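PDB 5MUJ: beta-galactosidase, which probably hydrolyses an arabinofuranosidic linkage during breakdown of the plant pectin rhamnogalacturonan II, and binds a glycan from chain B of that pectin. Local coordinates for residues S111-K116 with S184-I189; H146-I151 with G168-K173; D328-H333 with C349-A354; Y47-A52 with V372-P377. All blocks are in the same frame, centred on the assembly; numbering follows the deposited sequence.

In the fold
Five antiparallel four-stranded sheets, one joining both ends of the chain, are consistent with a five-bladed beta-propeller. Contact 2 pairs the middle strands of one blade, 146-153 and 166-172. Contact 1 touches it, their centres about 11 Å apart, and joins the loop leaving the preceding blade to the loop leaving this one. Contacts 3 and 4 lie in the last blade, also with centres about 11 Å apart; contacts 2 and 3 lie on opposite sides of the chain's centre, about 29 Å between centres. Contact 3 supplies sugar-binding residues from strand 331-340. The segments of contact 4 lie 320 residues apart, the others falling between them, and bring the final segment against N-terminal strand 45-51.

Contact 1: S111-K116 with S184-I189; sequences SYRDGK and SLDKPI
Arg113 sets off with CG opposite its backbone N (chi1 -178°) and bends at chi3 (75°), which swings its guanidinium across to Ser184, Leu185 and Asp186; a bend at chi2 likewise brings Lys116 NZ to Asp186. Ser184 OG sits over the centre of one guanidinium face, 3.1 Å from Arg113 CZ, but its hydrogen bond goes to Arg122. Lys116 CG lies against the opposite face. At the edge, Arg113 NH2 donates to Leu185 O at 2.8 Å, in the guanidinium plane but from above the carbonyl plane; Trp117 NE1 shares this acceptor. Arg113 NH1 forms a salt bridge with Asp186 OD1 (3.1 Å), its hydrogen bond weak, the guanidinium and carboxylate planes being turned 56° apart. Lys116 NZ forms the shorter salt bridge, reaching Asp186 OD2 from above the carboxylate plane at 2.7 Å. A water accepts from Ser184 N (3.1 Å) and, weakly, from Arg113 NH1. Replacing Arg113 with a leucine would probably leave Asp186 with Lys116 as its one cation here and deprive Asp118 of its salt bridge to NE. The contact ties together surface loops that leave the outermost strands of two successive sheets, and a carboxylate paired with two cations is likely to remain ionised.

Contact 2: H146-I151 with G168-K173; sequences HWMTYI and GLASTK
Tyr150 lays one face of its ring over Gly168, whose CA is 3.7 Å from the ring centroid and almost on the ring normal. With chi1 at 66°, Tyr150 CG lies between its own backbone N and carbonyl carbon, and the ring leans across onto the neighbouring strand; a CB on Gly168 would run into Tyr150 CZ. Ala170 N lies at the ring edge, and Ala170 CB packs 4.1 Å from Tyr150 CE2. The phenol OH bonds Asp118 and receives a hydrogen bond from a water that in turn accepts from Leu169 N, while Arg122 makes a cation-pi contact with the ring. Strands 146-153 and 166-172 are antiparallel neighbours in the middle of a four-stranded sheet, probably a propeller blade, flanked by 121-126 and 183-184. Their hydrogen-bonded pairs, His146 with Thr172, Met148 with Ala170 and Tyr150 with Gly168, give six backbone bonds of 2.8 to 3.0 Å. On the face that carries Trp147, Thr149, Leu169 and Ser171, the indole leans over the other strand: Ser171 CB packs on its six-membered ring, off-centre, 3.6 Å from Trp147 CE3, and Leu169 CD1 comes within 3.8 Å of the same carbon. Leu169 gets there by a trans chi1 (-178°). Thr149 CB rests 3.5 Å from Gly168 O, and its hydroxyl bonds Ser208. Met148, present as selenomethionine, touches Ala170 through CB, the rest of its chain packing on Leu110 and Pro126.

Contact 3: D328-H333 with C349-A354; sequences DELFAH and CAVNNA. With RAM (alpha-L-rhamnopyranose), chain B.
Phe331 and His333 pair with Val351 and Cys349 in nearly exact antiparallel alignment (176°), and the ladder opens with a classic beta bulge, in which Leu330 N (2.9 Å) and Phe331 N (3.0 Å) both donate to Val351 O. His333, chi1 74°, turns its imidazole back across the pair: ND1 donates to Cys349 O at 3.1 Å within the ring plane. That bond fixes the ring's rotation and aims NE2 at rhamnose O4, 2.8 Å away and nearly straight, while Phe331 CB packs over the centre of one imidazole face. The Phe331 ring lies between Leu330 CG on one face and rhamnose C6, offset toward the rim, on the other; Val351 CB runs alongside, 3.8 Å from Phe331 CD2. At the outer end the Glu329 carboxylate stacks on the Asn353 side-chain amide, planes 12° apart, and Glu329 OE2 accepts from Asn353 N at 2.9 Å. A phenylalanine in place of His333 would probably leave rhamnose O4 without this partner and Cys349 O without its second donor. Phe331 and His333, at the start of strand 331-340, line the glycan pocket of the probable propeller, where Lys334, Tyr158 and Arg357 also bond this rhamnose.

Contact 4: Y47-A52 with V372-P377; sequences YGLAVA and VRFPKP
Val372 overlaps Leu49 and Ala52 together, wedging CG1 between Leu49 CB (3.8 Å) and Ala52 CB (3.4 Å), the latter closer than ordinary van der Waals contact. Its chi1 of 178° carries CG1 to the far side of CB from the backbone N, where it meets both partners. In the conformer described here, one of two for Leu49, CD1 stands over the centre of the Phe374 ring, 4.2 Å from the centroid, while Leu49 CD2 comes within 4.1 Å of Phe374 CZ; the two side chains cross at about a right angle. This ring contact may not hold in the other conformer. Phe374 also packs on Asn352 and Gln356, so it bridges Leu49 and the loop after strand 343-351. Polar links between the segments run through intermediaries. A water accepts from Leu49 N (2.9 Å) and donates to Val372 O (2.8 Å), and Ser370 OG bonds both Leu49 O and Val372 N. Arg373 folds back, NH1 donating to Val372 O at 3.1 Å from above the carbonyl plane, and to Ser370 O. Strand 45-51 is the outermost strand of a sheet otherwise built from the C-terminal part of the chain, with Val372 and Phe374 packed against its end, consistent with the Velcro closure of beta-propellers.

Contact 1: S111-K116 with S184-I189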
loop_
_atom_site.group_PDB
_atom_site.type_symbol
_atom_site.label_atom_id
_atom_site.label_comp_id
_atom_site.label_asym_id
_atom_site.label_seq_id
_atom_site.Cartn_x
_atom_site.Cartn_y
_atom_site.Cartn_z
ATOM N N SER A 111 -16.434 -6.449 0.229
ATOM C CA SER A 111 -17.365 -6.212 -0.864
ATOM C C SER A 111 -18.134 -4.909 -0.599
ATOM O O SER A 111 -18.226 -4.483 0.540
ATOM C CB SER A 111 -18.353 -7.357 -0.930
ATOM O OG SER A 111 -17.681 -8.609 -0.982
ATOM N N TYR A 112 -18.760 -4.370 -1.639
ATOM C CA TYR A 112 -19.636 -3.217 -1.500
ATOM C C TYR A 112 -20.666 -3.526 -0.422
ATOM O O TYR A 112 -21.327 -4.563 -0.452
ATOM C CB TYR A 112 -20.372 -2.857 -2.795
ATOM C CG TYR A 112 -19.490 -2.496 -3.954
ATOM C CD1 TYR A 112 -18.623 -1.410 -3.895
ATOM C CD2 TYR A 112 -19.509 -3.280 -5.120
ATOM C CE1 TYR A 112 -17.791 -1.128 -4.956
ATOM C CE2 TYR A 112 -18.683 -3.001 -6.190
ATOM C CZ TYR A 112 -17.838 -1.902 -6.119
ATOM O OH TYR A 112 -17.007 -1.592 -7.155
ATOM N N ARG A 113 -20.801 -2.583 0.509
ATOM C CA ARG A 113 -21.527 -2.813 1.706
ATOM C C ARG A 113 -22.736 -1.834 1.792
ATOM O O ARG A 113 -22.667 -0.720 2.385
ATOM C CB ARG A 113 -20.591 -2.772 2.907
ATOM C CG ARG A 113 -21.340 -3.054 4.175
ATOM C CD ARG A 113 -20.485 -3.327 5.366
ATOM N NE ARG A 113 -19.875 -2.092 5.889
ATOM C CZ ARG A 113 -19.640 -1.870 7.186
ATOM N NH1 ARG A 113 -20.020 -2.738 8.150
ATOM N NH2 ARG A 113 -19.011 -0.747 7.547
ATOM N N ASP A 114 -23.837 -2.244 1.163
ATOM C CA ASP A 114 -25.034 -1.368 1.025
ATOM C C ASP A 114 -25.585 -0.916 2.374
ATOM O O ASP A 114 -25.699 -1.715 3.316
ATOM C CB ASP A 114 -26.146 -2.094 0.249
ATOM C CG ASP A 114 -25.832 -2.248 -1.226
ATOM O OD1 ASP A 114 -25.256 -1.335 -1.850
ATOM O OD2 ASP A 114 -26.161 -3.315 -1.777
ATOM N N GLY A 115 -25.930 0.380 2.475
ATOM C CA GLY A 115 -26.511 0.924 3.690
ATOM C C GLY A 115 -25.531 1.377 4.761
ATOM O O GLY A 115 -25.967 1.802 5.839
ATOM N N LYS A 116 -24.226 1.320 4.468
ATOM C CA LYS A 116 -23.181 1.676 5.417
ATOM C C LYS A 116 -22.335 2.835 4.870
ATOM O O LYS A 116 -22.447 3.191 3.719
ATOM C CB LYS A 116 -22.322 0.434 5.716
ATOM C CG LYS A 116 -23.103 -0.659 6.419
ATOM C CD LYS A 116 -23.362 -0.332 7.876
ATOM C CE LYS A 116 -24.325 -1.330 8.439
ATOM N NZ LYS A 116 -24.597 -1.158 9.859
ATOM N N SER A 184 -16.585 -5.637 9.479
ATOM C CA SER A 184 -16.149 -4.244 9.607
ATOM C C SER A 184 -17.017 -3.396 10.509
ATOM O O SER A 184 -18.181 -3.719 10.787
ATOM C CB SER A 184 -15.956 -3.648 8.248
ATOM O OG SER A 184 -17.127 -3.623 7.530
ATOM N N LEU A 185 -16.384 -2.344 11.009
ATOM C CA LEU A 185 -17.069 -1.357 11.895
ATOM C C LEU A 185 -18.026 -0.455 11.134
ATOM O O LEU A 185 -17.825 -0.145 9.961
ATOM C CB LEU A 185 -16.057 -0.538 12.668
ATOM C CG LEU A 185 -15.188 -1.283 13.682
ATOM C CD1 LEU A 185 -14.391 -0.295 14.494
ATOM C CD2 LEU A 185 -15.986 -2.227 14.595
ATOM N N ASP A 186 -19.043 0.027 11.839
ATOM C CA ASP A 186 -20.065 0.852 11.224
ATOM C C ASP A 186 -19.759 2.364 11.188
ATOM O O ASP A 186 -20.594 3.148 10.720
ATOM C CB ASP A 186 -21.400 0.554 11.900
ATOM C CG ASP A 186 -21.942 -0.808 11.521
ATOM O OD1 ASP A 186 -21.319 -1.559 10.713
ATOM O OD2 ASP A 186 -23.018 -1.150 12.021
ATOM N N LYS A 187 -18.541 2.712 11.626
ATOM C CA LYS A 187 -17.959 4.023 11.597
ATOM C C LYS A 187 -16.488 3.870 11.177
ATOM O O LYS A 187 -15.859 2.851 11.493
ATOM C CB LYS A 187 -18.035 4.632 13.011
ATOM C CG LYS A 187 -17.195 3.920 14.088
ATOM C CD LYS A 187 -17.645 4.218 15.519
ATOM C CE LYS A 187 -17.060 5.511 16.073
ATOM N NZ LYS A 187 -17.878 6.108 17.178
ATOM N N PRO A 188 -15.924 4.882 10.486
ATOM C CA PRO A 188 -14.477 4.838 10.309
ATOM C C PRO A 188 -13.741 4.908 11.640
ATOM O O PRO A 188 -14.287 5.418 12.625
ATOM C CB PRO A 188 -14.166 6.070 9.465
ATOM C CG PRO A 188 -15.382 6.906 9.427
ATOM C CD PRO A 188 -16.541 6.113 9.942
ATOM N N ILE A 189 -12.506 4.441 11.669
ATOM C CA ILE A 189 -11.635 4.627 12.834
ATOM C C ILE A 189 -10.853 5.947 12.821
ATOM O O ILE A 189 -10.493 6.453 13.888
ATOM C CB ILE A 189 -10.701 3.417 13.118
ATOM C CG1 ILE A 189 -9.914 2.947 11.868
ATOM C CG2 ILE A 189 -11.513 2.317 13.798
ATOM C CD1 ILE A 189 -8.719 2.086 12.222
HETATM O O HOH W 1 -19.369 -5.902 8.214
#

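Contact 2: H146-I151 with G168-K173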
loop_
_atom_site.group_PDB
_atom_site.type_symbol
_atom_site.label_atom_id
_atom_site.label_comp_id
_atom_site.label_asym_id
_atom_site.label_seq_id
_atom_site.Cartn_x
_atom_site.Cartn_y
_atom_site.Cartn_z
ATOM N N HIS A 146 -7.558 -11.944 13.011
ATOM C CA HIS A 146 -6.716 -11.202 12.067
ATOM C C HIS A 146 -7.407 -9.889 11.736
ATOM O O HIS A 146 -8.642 -9.780 11.796
ATOM C CB HIS A 146 -6.447 -12.005 10.795
ATOM C CG HIS A 146 -5.596 -13.217 11.019
ATOM N ND1 HIS A 146 -4.227 -13.162 11.009
ATOM C CD2 HIS A 146 -5.918 -14.509 11.265
ATOM C CE1 HIS A 146 -3.732 -14.367 11.219
ATOM N NE2 HIS A 146 -4.740 -15.200 11.403
ATOM N N TRP A 147 -6.596 -8.881 11.448
ATOM C CA TRP A 147 -7.094 -7.494 11.302
ATOM C C TRP A 147 -6.675 -6.901 9.965
ATOM O O TRP A 147 -5.746 -7.383 9.320
ATOM C CB TRP A 147 -6.575 -6.644 12.452
ATOM C CG TRP A 147 -7.014 -7.128 13.754
ATOM C CD1 TRP A 147 -6.464 -8.140 14.499
ATOM C CD2 TRP A 147 -8.119 -6.643 14.492
ATOM N NE1 TRP A 147 -7.180 -8.313 15.659
ATOM C CE2 TRP A 147 -8.197 -7.397 15.681
ATOM C CE3 TRP A 147 -9.062 -5.650 14.258
ATOM C CZ2 TRP A 147 -9.176 -7.173 16.642
ATOM C CZ3 TRP A 147 -10.045 -5.417 15.228
ATOM C CH2 TRP A 147 -10.086 -6.176 16.402
HETATM N N MSE A 148 -7.382 -5.861 9.563
HETATM C CA MSE A 148 -7.187 -5.168 8.291
HETATM C C MSE A 148 -7.684 -3.758 8.436
HETATM O O MSE A 148 -8.679 -3.529 9.121
HETATM C CB MSE A 148 -8.023 -5.900 7.253
HETATM C CG MSE A 148 -8.084 -5.257 5.882
HETATM SE SE MSE A 148 -9.383 -6.185 4.753
HETATM C CE MSE A 148 -7.913 -6.996 3.764
ATOM N N THR A 149 -6.997 -2.810 7.828
ATOM C CA THR A 149 -7.541 -1.467 7.654
ATOM C C THR A 149 -7.843 -1.263 6.197
ATOM O O THR A 149 -7.332 -1.951 5.345
ATOM C CB THR A 149 -6.614 -0.343 8.135
ATOM O OG1 THR A 149 -5.397 -0.378 7.372
ATOM C CG2 THR A 149 -6.356 -0.480 9.642
ATOM N N TYR A 150 -8.659 -0.265 5.901
ATOM C CA TYR A 150 -9.127 -0.027 4.541
ATOM C C TYR A 150 -9.476 1.428 4.195
ATOM O O TYR A 150 -9.776 2.281 5.091
ATOM C CB TYR A 150 -10.276 -0.983 4.180
ATOM C CG TYR A 150 -11.573 -0.815 4.953
ATOM C CD1 TYR A 150 -12.597 0.017 4.480
ATOM C CD2 TYR A 150 -11.811 -1.540 6.104
ATOM C CE1 TYR A 150 -13.811 0.128 5.167
ATOM C CE2 TYR A 150 -13.022 -1.435 6.807
ATOM C CZ TYR A 150 -14.020 -0.613 6.334
ATOM O OH TYR A 150 -15.210 -0.558 7.060
ATOM N N ILE A 151 -9.384 1.726 2.904
ATOM C CA ILE A 151 -9.947 2.950 2.289
ATOM C C ILE A 151 -11.458 2.728 2.216
ATOM O O ILE A 151 -11.918 1.777 1.530
ATOM C CB ILE A 151 -9.351 3.179 0.876
ATOM C CG1 ILE A 151 -7.887 3.607 0.978
ATOM C CG2 ILE A 151 -10.227 4.099 0.035
ATOM C CD1 ILE A 151 -7.143 3.642 -0.337
ATOM N N GLY A 168 -11.102 2.799 7.497
ATOM C CA GLY A 168 -11.914 1.812 8.184
ATOM C C GLY A 168 -11.121 0.661 8.814
ATOM O O GLY A 168 -9.938 0.486 8.546
ATOM N N LEU A 169 -11.790 -0.092 9.673
ATOM C CA LEU A 169 -11.199 -1.214 10.394
ATOM C C LEU A 169 -12.034 -2.464 10.124
ATOM O O LEU A 169 -13.269 -2.414 10.218
ATOM C CB LEU A 169 -11.217 -0.974 11.907
ATOM C CG LEU A 169 -10.578 -2.069 12.782
ATOM C CD1 LEU A 169 -9.079 -2.223 12.524
ATOM C CD2 LEU A 169 -10.856 -1.778 14.260
ATOM N N ALA A 170 -11.352 -3.553 9.781
ATOM C CA ALA A 170 -11.976 -4.854 9.591
ATOM C C ALA A 170 -11.221 -5.911 10.310
ATOM O O ALA A 170 -10.051 -5.742 10.643
ATOM C CB ALA A 170 -12.099 -5.193 8.126
ATOM N N SER A 171 -11.895 -7.045 10.508
ATOM C CA SER A 171 -11.287 -8.171 11.166
ATOM C C SER A 171 -12.008 -9.457 10.822
ATOM O O SER A 171 -13.111 -9.435 10.303
ATOM C CB SER A 171 -11.278 -7.970 12.671
ATOM O OG SER A 171 -12.580 -8.063 13.226
ATOM N N THR A 172 -11.343 -10.571 11.091
ATOM C CA THR A 172 -11.978 -11.884 10.879
ATOM C C THR A 172 -11.446 -12.933 11.847
ATOM O O THR A 172 -10.280 -12.882 12.241
ATOM C CB THR A 172 -11.803 -12.396 9.432
ATOM O OG1 THR A 172 -12.648 -13.541 9.198
ATOM C CG2 THR A 172 -10.328 -12.735 9.129
ATOM N N LYS A 173 -12.334 -13.842 12.257
ATOM C CA LYS A 173 -11.955 -15.049 12.974
ATOM C C LYS A 173 -11.806 -16.227 11.986
ATOM O O LYS A 173 -11.495 -17.361 12.389
ATOM C CB LYS A 173 -12.969 -15.375 14.074
ATOM C CG LYS A 173 -12.748 -14.544 15.329
ATOM C CD LYS A 173 -13.546 -15.049 16.525
ATOM C CE LYS A 173 -13.201 -14.291 17.798
ATOM N NZ LYS A 173 -11.841 -14.605 18.328
HETATM O O HOH W 2 -14.571 0.960 9.899
#

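Contact 3: D328-H333 with C349-A354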
loop_
_atom_site.group_PDB
_atom_site.type_symbol
_atom_site.label_atom_id
_atom_site.label_comp_id
_atom_site.label_asym_id
_atom_site.label_seq_id
_atom_site.Cartn_x
_atom_site.Cartn_y
_atom_site.Cartn_z
ATOM N N ASP A 328 4.369 -1.061 -17.886
ATOM C CA ASP A 328 4.464 -0.025 -16.779
ATOM C C ASP A 328 4.970 1.351 -17.207
ATOM O O ASP A 328 5.472 2.149 -16.375
ATOM C CB ASP A 328 5.280 -0.555 -15.584
ATOM C CG ASP A 328 6.765 -0.797 -15.897
ATOM O OD1 ASP A 328 7.279 -0.290 -16.912
ATOM O OD2 ASP A 328 7.442 -1.521 -15.106
ATOM N N GLU A 329 4.720 1.668 -18.468
ATOM C CA GLU A 329 5.360 2.801 -19.099
ATOM C C GLU A 329 4.927 4.185 -18.556
ATOM O O GLU A 329 5.628 5.152 -18.791
ATOM C CB GLU A 329 5.144 2.767 -20.602
ATOM C CG GLU A 329 3.728 3.089 -21.044
ATOM C CD GLU A 329 3.380 2.680 -22.472
ATOM O OE1 GLU A 329 4.285 2.517 -23.326
ATOM O OE2 GLU A 329 2.170 2.535 -22.740
ATOM N N LEU A 330 3.792 4.260 -17.863
ATOM C CA LEU A 330 3.311 5.517 -17.282
ATOM C C LEU A 330 3.658 5.602 -15.796
ATOM O O LEU A 330 4.341 6.544 -15.378
ATOM C CB LEU A 330 1.810 5.660 -17.515
ATOM C CG LEU A 330 1.190 6.967 -16.974
ATOM C CD1 LEU A 330 1.825 8.191 -17.612
ATOM C CD2 LEU A 330 -0.317 6.973 -17.175
ATOM N N PHE A 331 3.167 4.635 -15.008
ATOM C CA PHE A 331 3.434 4.565 -13.592
ATOM C C PHE A 331 3.997 3.182 -13.253
ATOM O O PHE A 331 3.474 2.162 -13.743
ATOM C CB PHE A 331 2.173 4.762 -12.716
ATOM C CG PHE A 331 1.375 6.023 -12.973
ATOM C CD1 PHE A 331 2.006 7.237 -13.164
ATOM C CD2 PHE A 331 -0.026 6.002 -12.924
ATOM C CE1 PHE A 331 1.257 8.393 -13.354
ATOM C CE2 PHE A 331 -0.772 7.153 -13.141
ATOM C CZ PHE A 331 -0.118 8.340 -13.343
ATOM N N ALA A 332 5.048 3.117 -12.437
ATOM C CA ALA A 332 5.534 1.818 -11.898
ATOM C C ALA A 332 5.767 2.056 -10.422
ATOM O O ALA A 332 6.766 2.641 -10.036
ATOM C CB ALA A 332 6.812 1.328 -12.589
ATOM N N HIS A 333 4.791 1.679 -9.607
ATOM C CA HIS A 333 4.620 2.330 -8.322
ATOM C C HIS A 333 3.723 1.571 -7.346
ATOM O O HIS A 333 2.793 0.867 -7.735
ATOM C CB HIS A 333 4.098 3.779 -8.531
ATOM C CG HIS A 333 2.664 3.884 -8.938
ATOM N ND1 HIS A 333 1.961 2.902 -9.584
ATOM C CD2 HIS A 333 1.768 4.885 -8.734
ATOM C CE1 HIS A 333 0.719 3.293 -9.800
ATOM N NE2 HIS A 333 0.576 4.502 -9.291
ATOM N N CYS A 349 2.338 -1.734 -8.677
ATOM C CA CYS A 349 1.225 -1.467 -9.587
ATOM C C CYS A 349 1.772 -0.866 -10.869
ATOM O O CYS A 349 2.485 0.149 -10.839
ATOM C CB CYS A 349 0.190 -0.519 -8.952
ATOM S SG CYS A 349 -1.115 0.007 -10.082
ATOM N N ALA A 350 1.468 -1.533 -11.990
ATOM C CA ALA A 350 1.931 -1.149 -13.301
ATOM C C ALA A 350 0.777 -0.501 -14.029
ATOM O O ALA A 350 -0.312 -1.093 -14.083
ATOM C CB ALA A 350 2.378 -2.418 -14.045
ATOM N N VAL A 351 1.007 0.728 -14.538
ATOM C CA VAL A 351 0.077 1.434 -15.375
ATOM C C VAL A 351 0.770 1.887 -16.661
ATOM O O VAL A 351 1.874 2.419 -16.615
ATOM C CB VAL A 351 -0.477 2.669 -14.626
ATOM C CG1 VAL A 351 -1.525 3.430 -15.461
ATOM C CG2 VAL A 351 -1.034 2.210 -13.283
ATOM N N ASN A 352 0.094 1.707 -17.800
ATOM C CA ASN A 352 0.638 2.094 -19.096
ATOM C C ASN A 352 -0.062 3.341 -19.622
ATOM O O ASN A 352 -0.902 3.921 -18.922
ATOM C CB ASN A 352 0.552 0.911 -20.081
ATOM C CG ASN A 352 -0.870 0.443 -20.357
ATOM O OD1 ASN A 352 -1.865 1.160 -20.163
ATOM N ND2 ASN A 352 -0.969 -0.787 -20.855
ATOM N N ASN A 353 0.288 3.765 -20.837
ATOM C CA ASN A 353 -0.253 5.007 -21.408
ATOM C C ASN A 353 -1.725 4.882 -21.760
ATOM O O ASN A 353 -2.419 5.909 -21.783
ATOM C CB ASN A 353 0.527 5.481 -22.644
ATOM C CG ASN A 353 1.924 5.977 -22.314
ATOM O OD1 ASN A 353 2.191 6.453 -21.214
ATOM N ND2 ASN A 353 2.830 5.858 -23.276
ATOM N N ALA A 354 -2.203 3.655 -22.026
ATOM C CA ALA A 354 -3.666 3.414 -22.121
ATOM C C ALA A 354 -4.393 3.430 -20.760
ATOM O O ALA A 354 -5.622 3.312 -20.707
ATOM C CB ALA A 354 -3.942 2.109 -22.830
HETATM C C1 RAM B . -3.514 8.895 -7.540
HETATM C C2 RAM B . -3.738 7.529 -6.945
HETATM C C3 RAM B . -3.462 6.487 -8.027
HETATM C C4 RAM B . -2.026 6.689 -8.515
HETATM C C5 RAM B . -1.678 8.106 -8.995
HETATM C C6 RAM B . -0.178 8.338 -9.060
HETATM O O2 RAM B . -2.847 7.376 -5.808
HETATM O O3 RAM B . -3.661 5.153 -7.552
HETATM O O4 RAM B . -1.818 5.849 -9.638
HETATM O O5 RAM B . -2.294 9.186 -8.249
HETATM O O HOH W 3 -0.241 1.680 -23.453
HETATM O O HOH W 4 4.462 7.473 -20.249
#

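Contact 4: Y47-A52 with V372-P377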
loop_
_atom_site.group_PDB
_atom_site.type_symbol
_atom_site.label_atom_id
_atom_site.label_comp_id
_atom_site.label_asym_id
_atom_site.label_seq_id
_atom_site.Cartn_x
_atom_site.Cartn_y
_atom_site.Cartn_z
ATOM N N TYR A 47 9.763 -9.474 -13.838
ATOM C CA TYR A 47 9.129 -10.774 -14.180
ATOM C C TYR A 47 7.943 -10.510 -15.084
ATOM O O TYR A 47 7.768 -11.149 -16.112
ATOM C CB TYR A 47 8.687 -11.480 -12.946
ATOM C CG TYR A 47 7.940 -12.752 -13.207
ATOM C CD1 TYR A 47 8.619 -13.935 -13.470
ATOM C CD2 TYR A 47 6.552 -12.784 -13.152
ATOM C CE1 TYR A 47 7.935 -15.106 -13.717
ATOM C CE2 TYR A 47 5.845 -13.958 -13.404
ATOM C CZ TYR A 47 6.557 -15.122 -13.672
ATOM O OH TYR A 47 5.898 -16.310 -13.922
ATOM N N GLY A 48 7.116 -9.553 -14.669
ATOM C CA GLY A 48 5.986 -9.063 -15.424
ATOM C C GLY A 48 4.756 -9.142 -14.551
ATOM O O GLY A 48 4.866 -9.192 -13.314
ATOM N N LEU A 49 3.595 -9.184 -15.179
ATOM C CA LEU A 49 2.343 -9.078 -14.432
ATOM C C LEU A 49 2.091 -10.312 -13.585
ATOM O O LEU A 49 2.417 -11.465 -13.990
ATOM C CB LEU A 49 1.177 -8.780 -15.359
ATOM C CG LEU A 49 1.270 -7.426 -16.079
ATOM C CD1 LEU A 49 0.464 -7.377 -17.357
ATOM C CD2 LEU A 49 0.844 -6.282 -15.153
ATOM N N ALA A 50 1.547 -10.079 -12.401
ATOM C CA ALA A 50 1.153 -11.123 -11.469
ATOM C C ALA A 50 -0.370 -11.288 -11.523
ATOM O O ALA A 50 -0.910 -12.394 -11.539
ATOM C CB ALA A 50 1.548 -10.714 -10.063
ATOM N N VAL A 51 -1.059 -10.151 -11.447
ATOM C CA VAL A 51 -2.492 -10.097 -11.486
ATOM C C VAL A 51 -2.928 -8.980 -12.407
ATOM O O VAL A 51 -2.623 -7.826 -12.129
ATOM C CB VAL A 51 -3.112 -9.925 -10.071
ATOM C CG1 VAL A 51 -4.622 -10.134 -10.130
ATOM C CG2 VAL A 51 -2.546 -10.944 -9.074
ATOM N N ALA A 52 -3.681 -9.296 -13.446
ATOM C CA ALA A 52 -4.118 -8.375 -14.460
ATOM C C ALA A 52 -5.629 -8.455 -14.692
ATOM O O ALA A 52 -6.220 -9.538 -14.626
ATOM C CB ALA A 52 -3.391 -8.641 -15.754
ATOM N N VAL A 372 1.210 -13.497 -18.303
ATOM C CA VAL A 372 0.025 -12.635 -18.178
ATOM C C VAL A 372 0.231 -11.386 -19.010
ATOM O O VAL A 372 1.325 -10.841 -19.040
ATOM C CB VAL A 372 -0.190 -12.228 -16.711
ATOM C CG1 VAL A 372 -1.391 -11.283 -16.542
ATOM C CG2 VAL A 372 -0.336 -13.452 -15.844
ATOM N N ARG A 373 -0.812 -10.962 -19.712
ATOM C CA ARG A 373 -0.823 -9.722 -20.470
ATOM C C ARG A 373 -2.068 -8.911 -20.090
ATOM O O ARG A 373 -3.079 -9.467 -19.665
ATOM C CB ARG A 373 -0.878 -10.025 -21.970
ATOM C CG ARG A 373 0.277 -10.873 -22.496
ATOM C CD ARG A 373 1.579 -10.097 -22.587
ATOM N NE ARG A 373 2.667 -10.907 -23.154
ATOM C CZ ARG A 373 3.502 -11.703 -22.482
ATOM N NH1 ARG A 373 3.399 -11.881 -21.164
ATOM N NH2 ARG A 373 4.448 -12.403 -23.166
ATOM N N PHE A 374 -1.974 -7.600 -20.301
ATOM C CA PHE A 374 -3.145 -6.725 -20.297
ATOM C C PHE A 374 -3.958 -7.097 -21.551
ATOM O O PHE A 374 -3.385 -7.563 -22.557
ATOM C CB PHE A 374 -2.780 -5.222 -20.397
ATOM C CG PHE A 374 -2.361 -4.569 -19.081
ATOM C CD1 PHE A 374 -3.150 -4.681 -17.941
ATOM C CD2 PHE A 374 -1.207 -3.803 -19.018
ATOM C CE1 PHE A 374 -2.767 -4.070 -16.749
ATOM C CE2 PHE A 374 -0.809 -3.219 -17.834
ATOM C CZ PHE A 374 -1.601 -3.335 -16.713
ATOM N N PRO A 375 -5.275 -6.841 -21.522
ATOM C CA PRO A 375 -6.071 -6.908 -22.739
ATOM C C PRO A 375 -5.550 -5.917 -23.779
ATOM O O PRO A 375 -4.722 -5.039 -23.473
ATOM C CB PRO A 375 -7.478 -6.495 -22.281
ATOM C CG PRO A 375 -7.454 -6.516 -20.813
ATOM C CD PRO A 375 -6.047 -6.274 -20.404
ATOM N N LYS A 376 -6.001 -6.088 -25.016
ATOM C CA LYS A 376 -5.708 -5.125 -26.062
ATOM C C LYS A 376 -6.263 -3.791 -25.578
ATOM O O LYS A 376 -7.394 -3.753 -25.088
ATOM C CB LYS A 376 -6.360 -5.547 -27.393
ATOM N N PRO A 377 -5.458 -2.710 -25.628
ATOM C CA PRO A 377 -6.030 -1.417 -25.205
ATOM C C PRO A 377 -7.119 -0.949 -26.146
ATOM O O PRO A 377 -7.159 -1.393 -27.303
ATOM C CB PRO A 377 -4.830 -0.451 -25.236
ATOM C CG PRO A 377 -3.792 -1.130 -26.064
ATOM C CD PRO A 377 -4.034 -2.604 -25.972
HETATM O O HOH W 5 3.590 -9.492 -18.084
#